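Local atomic coordinates of adenine phosphoribosyltransferase (Leishmania donovani, PDB entry 1QB7), a protein that probably catalyses the salvage of adenine, joining it to 5-phospho-alpha-D-ribose 1-diphosphate to give AMP and diphosphate. Residues 113-118 / 125-130. Numbering follows the deposited sequence.
Sequences SEPYEK and PEVMTI
Ser113 and Met128 pair where the two arms of a beta hairpin leave their sheet: beyond the two-stranded antiparallel ribbon of 110-112 and 129-131, residues 113-118 run out and 125-128 run back, nearly antiparallel. In type I phosphoribosyltransferases a long, flexible hairpin of this kind lies beside the active site, and residues 120-122 at its turn are not modelled here. Ser113 N donates to Met128 O at 2.8 Å, a backbone bond carried on from the ribbon. The return bond is different, for Met128 N gives its hydrogen to Ser113 OG at 2.9 Å, nearly straight at 166°. From CB, which lies 3.6 Å from Met128 O, the serine turns its OG between its own backbone N and carbonyl carbon (chi1 65°), and this brings the hydroxyl in front of the amide. Serine suits the place because its short hydroxyl can stand in for a backbone carbonyl; OG also hydrogen-bonds to Ser156 OG on helix 152-163, tying the hairpin base to that helix.

Farther out, prolines take over, rigid rings that offer no N-H and pack through their ring carbons. Pro115 CB meets Pro125 CB at 3.5 Å, the two side chains crossing at about a right angle, while Pro115 CG faces Val127 CG2. The branched valine reaches two neighbours at once: with CG1 anti to its backbone N (chi1 175°), that methyl lies against Ser113 O and CG2 is left for the proline. Glu126 sets off away from the opposite arm at CB, and its OE1 forms a salt bridge with Lys102 NZ, close to the magnesium ligand Thr153. Near the unmodelled turn, Pro125 CG rests 3.5 Å from Tyr116 O, and its CD lies 3.9 Å from Lys118 CB.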
# COMPACT_ATOMS: atom_id res chain seq x y z
N SER A 113 -11.59 15.07 -4.89
CA SER A 113 -10.98 15.82 -5.98
C SER A 113 -11.99 16.11 -7.09
O SER A 113 -13.07 15.53 -7.13
CB SER A 113 -9.76 15.08 -6.54
OG SER A 113 -10.14 13.85 -7.14
N GLU A 114 -11.61 16.98 -8.02
CA GLU A 114 -12.48 17.37 -9.12
C GLU A 114 -11.73 17.16 -10.43
O GLU A 114 -11.20 18.11 -11.01
CB GLU A 114 -12.88 18.83 -8.96
CG GLU A 114 -13.61 19.11 -7.66
CD GLU A 114 -13.94 20.57 -7.44
OE1 GLU A 114 -13.52 21.42 -8.26
OE2 GLU A 114 -14.62 20.87 -6.44
N PRO A 115 -11.68 15.90 -10.91
CA PRO A 115 -10.98 15.60 -12.16
C PRO A 115 -11.60 16.27 -13.38
O PRO A 115 -12.79 16.59 -13.39
CB PRO A 115 -11.07 14.08 -12.23
CG PRO A 115 -12.33 13.76 -11.49
CD PRO A 115 -12.28 14.69 -10.32
N TYR A 116 -10.78 16.51 -14.40
CA TYR A 116 -11.24 17.12 -15.64
C TYR A 116 -12.06 16.08 -16.41
O TYR A 116 -11.95 14.88 -16.14
CB TYR A 116 -10.06 17.55 -16.51
CG TYR A 116 -9.22 18.67 -15.96
CD1 TYR A 116 -9.71 19.56 -14.99
CD2 TYR A 116 -7.92 18.87 -16.42
CE1 TYR A 116 -8.93 20.61 -14.51
CE2 TYR A 116 -7.14 19.91 -15.95
CZ TYR A 116 -7.65 20.78 -15.00
OH TYR A 116 -6.85 21.81 -14.55
N GLU A 117 -12.87 16.53 -17.36
CA GLU A 117 -13.66 15.60 -18.16
C GLU A 117 -12.70 14.80 -19.06
O GLU A 117 -11.67 15.32 -19.47
CB GLU A 117 -14.72 16.34 -19.00
CG GLU A 117 -14.17 17.40 -19.93
CD GLU A 117 -15.25 18.14 -20.73
OE1 GLU A 117 -16.38 17.63 -20.88
OE2 GLU A 117 -14.95 19.24 -21.22
N LYS A 118 -13.03 13.53 -19.30
CA LYS A 118 -12.20 12.64 -20.14
C LYS A 118 -12.12 13.13 -21.59
O LYS A 118 -12.87 14.02 -21.99
CB LYS A 118 -12.74 11.21 -20.11
CG LYS A 118 -14.09 11.05 -20.80
CD LYS A 118 -14.28 9.63 -21.32
CE LYS A 118 -14.33 8.63 -20.19
NZ LYS A 118 -15.40 8.98 -19.21
N PRO A 125 -11.74 9.45 -15.59
CA PRO A 125 -11.02 10.06 -14.46
C PRO A 125 -11.52 9.55 -13.11
O PRO A 125 -12.71 9.26 -12.94
CB PRO A 125 -11.31 11.54 -14.64
CG PRO A 125 -12.67 11.54 -15.25
CD PRO A 125 -12.55 10.45 -16.29
N GLU A 126 -10.61 9.43 -12.15
CA GLU A 126 -10.96 8.94 -10.82
C GLU A 126 -11.11 10.06 -9.80
O GLU A 126 -10.27 10.95 -9.71
CB GLU A 126 -9.89 7.98 -10.31
CG GLU A 126 -9.45 6.92 -11.30
CD GLU A 126 -8.30 6.09 -10.77
OE1 GLU A 126 -8.55 5.22 -9.92
OE2 GLU A 126 -7.14 6.32 -11.20
N VAL A 127 -12.20 10.03 -9.06
CA VAL A 127 -12.42 11.01 -8.01
C VAL A 127 -11.70 10.40 -6.81
O VAL A 127 -12.02 9.29 -6.38
CB VAL A 127 -13.92 11.18 -7.70
CG1 VAL A 127 -14.11 12.12 -6.51
CG2 VAL A 127 -14.65 11.71 -8.93
N MET A 128 -10.68 11.10 -6.31
CA MET A 128 -9.90 10.63 -5.16
C MET A 128 -10.15 11.50 -3.94
O MET A 128 -10.58 12.65 -4.06
CB MET A 128 -8.42 10.58 -5.52
CG MET A 128 -8.09 9.62 -6.67
SD MET A 128 -8.39 7.89 -6.25
CE MET A 128 -6.94 7.54 -5.29
N THR A 129 -9.86 10.96 -2.75
CA THR A 129 -10.09 11.68 -1.50
C THR A 129 -8.99 11.53 -0.46
O THR A 129 -8.09 10.70 -0.57
CB THR A 129 -11.39 11.20 -0.79
OG1 THR A 129 -11.19 9.88 -0.27
CG2 THR A 129 -12.57 11.17 -1.75
N ILE A 130 -9.09 12.37 0.56
CA ILE A 130 -8.22 12.35 1.74
C ILE A 130 -9.18 12.77 2.85
O ILE A 130 -10.19 13.43 2.58
CB ILE A 130 -7.03 13.37 1.71
CG1 ILE A 130 -7.53 14.81 1.59
CG2 ILE A 130 -6.01 12.99 0.63
CD1 ILE A 130 -6.45 15.84 1.79